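Pilotin OutS (PDB 3UTK) is the lipoprotein pilot of the type II secretion system, partnering the secretin OutD in export of pectate lyases and cellulases across the outer membrane. Local coordinates at residues A52-L57 with G70-T75; V59-S64 with T113-F118. All coordinates share one frame; numbering follows the deposited sequence.

Contact 1. Residues A52-L57 with G70-T75; sequences AASKYL and GTILKT
I72 reaches across with both its methyl ends and straddles the CB of S54: CG2 comes to 3.7 Å of S54 CB, and CD1 to 3.8 Å of the same atom. With CG1 anti to the carbonyl carbon (chi1 -64°) and CD1 extended beyond it (chi2 175°), the longer branch runs on to the backbone, where CD1 lies 4.0 Å from K55 N. Contact between the two segments is purely van der Waals and small, about 108 Å² in all, and the backbones come close, with S54 CA and I72 CA 7.2 Å apart. S54 OG turns back to the carbonyl of L50, one helical turn earlier, which satisfies the buried hydroxyl and leaves CB to meet I72. K55 lends its backbone here but sends its amine off to salt bridges with E98 and D69, the latter at the start of helix 69-82. Helices 40-60 and 69-82 thus meet near the centre of the pilotin's fold of nested helical hairpins; F125 and M129 of helix 123-131 also pack on S54 and T75, while helix 94-106 touches A52 and K55.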
loop_
_atom_site.group_PDB
_atom_site.type_symbol
_atom_site.label_atom_id
_atom_site.label_comp_id
_atom_site.label_asym_id
_atom_site.label_seq_id
_atom_site.Cartn_x
_atom_site.Cartn_y
_atom_site.Cartn_z
ATOM N N ALA A 52 -1.261 -0.022 2.651
ATOM C CA ALA A 52 -2.031 0.812 3.576
ATOM C C ALA A 52 -2.428 2.150 2.962
ATOM O O ALA A 52 -3.566 2.597 3.115
ATOM C CB ALA A 52 -1.248 1.049 4.854
ATOM N N ALA A 53 -1.484 2.798 2.290
ATOM C CA ALA A 53 -1.756 4.080 1.636
ATOM C C ALA A 53 -2.795 3.912 0.523
ATOM O O ALA A 53 -3.671 4.752 0.343
ATOM C CB ALA A 53 -0.469 4.684 1.084
ATOM N N SER A 54 -2.677 2.824 -0.234
ATOM C CA SER A 54 -3.642 2.525 -1.275
ATOM C C SER A 54 -5.049 2.285 -0.726
ATOM O O SER A 54 -6.007 2.782 -1.289
ATOM C CB SER A 54 -3.192 1.324 -2.105
ATOM O OG SER A 54 -1.972 1.612 -2.766
ATOM N N LYS A 55 -5.182 1.497 0.344
ATOM C CA LYS A 55 -6.502 1.283 0.943
ATOM C C LYS A 55 -7.048 2.608 1.490
ATOM O O LYS A 55 -8.239 2.886 1.393
ATOM C CB LYS A 55 -6.451 0.216 2.046
ATOM C CG LYS A 55 -7.810 -0.075 2.683
ATOM C CD LYS A 55 -7.767 -1.237 3.667
ATOM C CE LYS A 55 -9.165 -1.553 4.187
ATOM N NZ LYS A 55 -9.225 -2.876 4.870
ATOM N N TYR A 56 -6.175 3.418 2.077
ATOM C CA TYR A 56 -6.580 4.736 2.566
ATOM C C TYR A 56 -7.176 5.578 1.427
ATOM O O TYR A 56 -8.196 6.246 1.594
ATOM C CB TYR A 56 -5.400 5.456 3.245
ATOM C CG TYR A 56 -5.784 6.738 3.947
ATOM C CD1 TYR A 56 -5.969 7.918 3.235
ATOM C CD2 TYR A 56 -5.943 6.773 5.329
ATOM C CE1 TYR A 56 -6.322 9.092 3.882
ATOM C CE2 TYR A 56 -6.296 7.943 5.979
ATOM C CZ TYR A 56 -6.483 9.093 5.256
ATOM O OH TYR A 56 -6.841 10.251 5.910
ATOM N N LEU A 57 -6.565 5.519 0.252
ATOM C CA LEU A 57 -7.086 6.289 -0.868
ATOM C C LEU A 57 -8.458 5.757 -1.272
ATOM O O LEU A 57 -9.387 6.527 -1.485
ATOM C CB LEU A 57 -6.136 6.257 -2.068
ATOM C CG LEU A 57 -4.870 7.120 -1.999
ATOM C CD1 LEU A 57 -3.941 6.866 -3.200
ATOM C CD2 LEU A 57 -5.217 8.611 -1.920
ATOM N N GLY A 70 -7.071 -7.489 -1.920
ATOM C CA GLY A 70 -6.368 -8.620 -2.508
ATOM C C GLY A 70 -5.567 -8.206 -3.730
ATOM O O GLY A 70 -4.424 -8.628 -3.907
ATOM N N THR A 71 -6.166 -7.364 -4.569
ATOM C CA THR A 71 -5.497 -6.885 -5.774
ATOM C C THR A 71 -4.364 -5.926 -5.428
ATOM O O THR A 71 -3.289 -5.984 -6.031
ATOM C CB THR A 71 -6.476 -6.185 -6.738
ATOM O OG1 THR A 71 -7.539 -7.083 -7.078
ATOM C CG2 THR A 71 -5.759 -5.747 -8.012
ATOM N N ILE A 72 -4.611 -5.031 -4.471
ATOM C CA ILE A 72 -3.568 -4.140 -3.982
ATOM C C ILE A 72 -2.380 -4.950 -3.454
ATOM O O ILE A 72 -1.226 -4.644 -3.760
ATOM C CB ILE A 72 -4.098 -3.189 -2.885
ATOM C CG1 ILE A 72 -5.174 -2.258 -3.452
ATOM C CG2 ILE A 72 -2.960 -2.370 -2.290
ATOM C CD1 ILE A 72 -5.843 -1.353 -2.395
ATOM N N LEU A 73 -2.667 -5.983 -2.667
ATOM C CA LEU A 73 -1.622 -6.857 -2.148
ATOM C C LEU A 73 -0.827 -7.537 -3.263
ATOM O O LEU A 73 0.404 -7.615 -3.211
ATOM C CB LEU A 73 -2.223 -7.934 -1.245
ATOM C CG LEU A 73 -1.234 -8.470 -0.220
ATOM C CD1 LEU A 73 -1.144 -7.460 0.920
ATOM C CD2 LEU A 73 -1.659 -9.843 0.294
ATOM N N LYS A 74 -1.543 -8.041 -4.261
ATOM C CA LYS A 74 -0.907 -8.726 -5.372
ATOM C C LYS A 74 0.014 -7.759 -6.107
ATOM O O LYS A 74 1.061 -8.156 -6.617
ATOM C CB LYS A 74 -1.966 -9.285 -6.323
ATOM C CG LYS A 74 -1.413 -10.110 -7.465
ATOM C CD LYS A 74 -2.496 -10.446 -8.469
ATOM C CE LYS A 74 -3.636 -11.220 -7.827
ATOM N NZ LYS A 74 -4.519 -11.831 -8.875
ATOM N N THR A 75 -0.377 -6.486 -6.152
ATOM C CA THR A 75 0.438 -5.469 -6.805
ATOM C C THR A 75 1.740 -5.236 -6.045
ATOM O O THR A 75 2.807 -5.100 -6.649
ATOM C CB THR A 75 -0.313 -4.136 -6.926
ATOM O OG1 THR A 75 -1.525 -4.341 -7.665
ATOM C CG2 THR A 75 0.544 -3.114 -7.648
#

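Contact 2. Residues V59-S64 with T113-F118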
loop_
_atom_site.group_PDB
_atom_site.type_symbol
_atom_site.label_atom_id
_atom_site.label_comp_id
_atom_site.label_asym_id
_atom_site.label_seq_id
_atom_site.Cartn_x
_atom_site.Cartn_y
_atom_site.Cartn_z
ATOM N N VAL A 59 -10.713 3.959 0.453
ATOM C CA VAL A 59 -11.770 4.036 1.453
ATOM C C VAL A 59 -12.017 5.457 1.966
ATOM O O VAL A 59 -13.170 5.892 2.073
ATOM C CB VAL A 59 -11.499 3.079 2.638
ATOM C CG1 VAL A 59 -12.576 3.230 3.712
ATOM C CG2 VAL A 59 -11.417 1.636 2.139
ATOM N N GLN A 60 -10.944 6.176 2.287
ATOM C CA GLN A 60 -11.075 7.501 2.897
ATOM C C GLN A 60 -11.155 8.605 1.851
ATOM O O GLN A 60 -11.754 9.660 2.081
ATOM C CB GLN A 60 -9.901 7.776 3.858
ATOM C CG GLN A 60 -9.713 6.706 4.941
ATOM C CD GLN A 60 -10.914 6.586 5.862
ATOM O OE1 GLN A 60 -11.351 5.483 6.192
ATOM N NE2 GLN A 60 -11.440 7.719 6.294
ATOM N N CYS A 61 -10.552 8.370 0.694
ATOM C CA CYS A 61 -10.426 9.423 -0.317
ATOM C C CYS A 61 -11.315 9.171 -1.528
ATOM O O CYS A 61 -11.197 9.845 -2.564
ATOM C CB CYS A 61 -8.960 9.548 -0.746
ATOM S SG CYS A 61 -7.808 9.827 0.652
ATOM N N GLU A 62 -12.227 8.221 -1.370
ATOM C CA GLU A 62 -13.211 7.863 -2.398
ATOM C C GLU A 62 -12.568 7.563 -3.746
ATOM O O GLU A 62 -13.174 7.823 -4.783
ATOM C CB GLU A 62 -14.240 8.983 -2.590
ATOM C CG GLU A 62 -14.833 9.515 -1.310
ATOM C CD GLU A 62 -15.622 8.470 -0.574
ATOM O OE1 GLU A 62 -15.915 7.421 -1.184
ATOM O OE2 GLU A 62 -15.946 8.695 0.610
ATOM N N ARG A 63 -11.342 7.047 -3.730
ATOM C CA ARG A 63 -10.690 6.607 -4.964
ATOM C C ARG A 63 -11.271 5.258 -5.382
ATOM O O ARG A 63 -10.637 4.202 -5.253
ATOM C CB ARG A 63 -9.163 6.537 -4.801
ATOM C CG ARG A 63 -8.459 7.887 -4.730
ATOM C CD ARG A 63 -8.482 8.645 -6.077
ATOM N NE ARG A 63 -7.923 7.892 -7.210
ATOM C CZ ARG A 63 -6.663 7.974 -7.633
ATOM N NH1 ARG A 63 -5.791 8.756 -7.007
ATOM N NH2 ARG A 63 -6.261 7.255 -8.680
ATOM N N SER A 64 -12.507 5.302 -5.861
ATOM C CA SER A 64 -13.229 4.088 -6.199
ATOM C C SER A 64 -12.754 3.446 -7.495
ATOM O O SER A 64 -13.286 2.408 -7.900
ATOM C CB SER A 64 -14.719 4.377 -6.275
ATOM O OG SER A 64 -14.982 5.330 -7.285
ATOM N N THR A 113 -5.834 16.522 4.173
ATOM C CA THR A 113 -4.382 16.633 4.062
ATOM C C THR A 113 -3.748 15.319 3.598
ATOM O O THR A 113 -2.957 15.291 2.651
ATOM C CB THR A 113 -3.791 17.056 5.419
ATOM O OG1 THR A 113 -4.361 18.315 5.801
ATOM C CG2 THR A 113 -2.272 17.198 5.346
ATOM N N GLN A 114 -4.087 14.231 4.274
ATOM C CA GLN A 114 -3.577 12.921 3.901
ATOM C C GLN A 114 -3.966 12.535 2.471
ATOM O O GLN A 114 -3.132 12.040 1.704
ATOM C CB GLN A 114 -4.048 11.856 4.901
ATOM C CG GLN A 114 -3.341 10.527 4.708
ATOM C CD GLN A 114 -1.890 10.622 5.089
ATOM O OE1 GLN A 114 -1.564 10.628 6.270
ATOM N NE2 GLN A 114 -1.006 10.706 4.095
ATOM N N CYS A 115 -5.225 12.758 2.104
ATOM C CA CYS A 115 -5.680 12.419 0.754
ATOM C C CYS A 115 -4.936 13.216 -0.304
ATOM O O CYS A 115 -4.539 12.672 -1.337
ATOM C CB CYS A 115 -7.185 12.656 0.589
ATOM S SG CYS A 115 -8.236 11.574 1.597
ATOM N N SER A 116 -4.776 14.513 -0.072
ATOM C CA SER A 116 -4.066 15.354 -1.031
ATOM C C SER A 116 -2.629 14.849 -1.196
ATOM O O SER A 116 -2.097 14.788 -2.308
ATOM C CB SER A 116 -4.056 16.813 -0.559
ATOM O OG SER A 116 -3.437 17.644 -1.529
ATOM N N SER A 117 -2.005 14.486 -0.080
ATOM C CA SER A 117 -0.627 14.003 -0.111
ATOM C C SER A 117 -0.493 12.661 -0.853
ATOM O O SER A 117 0.372 12.523 -1.725
ATOM C CB SER A 117 -0.049 13.894 1.308
ATOM O OG SER A 117 1.310 13.513 1.252
ATOM N N PHE A 118 -1.326 11.678 -0.507
ATOM C CA PHE A 118 -1.276 10.366 -1.175
ATOM C C PHE A 118 -1.634 10.485 -2.669
ATOM O O PHE A 118 -1.017 9.837 -3.525
ATOM C CB PHE A 118 -2.195 9.349 -0.485
ATOM C CG PHE A 118 -1.623 8.740 0.783
ATOM C CD1 PHE A 118 -0.248 8.665 1.001
ATOM C CD2 PHE A 118 -2.476 8.244 1.760
ATOM C CE1 PHE A 118 0.264 8.088 2.168
ATOM C CE2 PHE A 118 -1.975 7.661 2.930
ATOM C CZ PHE A 118 -0.599 7.595 3.139
#
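C61, in the loop that follows helix 40-60, directs its CB at helix 111-121, where the covalent bridge holds C61 CB 3.8 Å from C115 CB. The next atom, SG, is the tip: C61 SG is bonded covalently to C115 SG at 2.0 Å, closing the disulfide, and the same bond brings C61 SG to 2.9 Å from C115 CB. Both sulfurs stand anti to their own carbonyl carbons, chi1 -55° at C61 and -66° at C115, and the bridge twists through a chi3 of -89°, near the value an S-S bond prefers. C61 CA and C115 CA are 5.7 Å apart. Around this bridge the segments share little else: the carbonyl O of Q60 sits 4.0 Å from C115 SG, and the side chain of Q60 heads away toward Y101 and L105 of helix 94-106. Y56, one helical turn before Q60, packs against C61 and Q114. On the helix 111-121 side, Q114 folds its amide over F118, placing NE2 3.2 Å above the plane of the ring and over its centre. Beyond C61, R63, the centre of an inverse gamma turn, pairs with D65 and hydrogen-bonds N119 of helix 111-121. Apart from the S-S bond the segments share little surface, 132 Å² in all, so the tie is chiefly covalent: it joins residues 54 positions apart and restrains the segment just after helix 40-60 relative to helix 111-121, consistent with a protein that works in the oxidising environment outside the cytoplasm.

Helix 40-60 and the loop after it serve both contacts: contact 1 uses the helix's C-terminal half and is centred about 4 Å from the centre of the chain, contact 2 lies at the surface, and the centres of the two contacts are about 13 Å apart. Their segments alternate along the sequence, yet they touch directly. R63 N lies 3.0 Å from L57 O, a probable hydrogen bond that ties the turn after C61 back to the helix. F118 of contact 2 packs on segment 52-57, on residues other than those that meet I72, its CZ 3.6 Å from A53 CB and its CB 3.4 Å from L57 CD2. Non-covalent packing in the core is thus complemented by a covalent link at the surface.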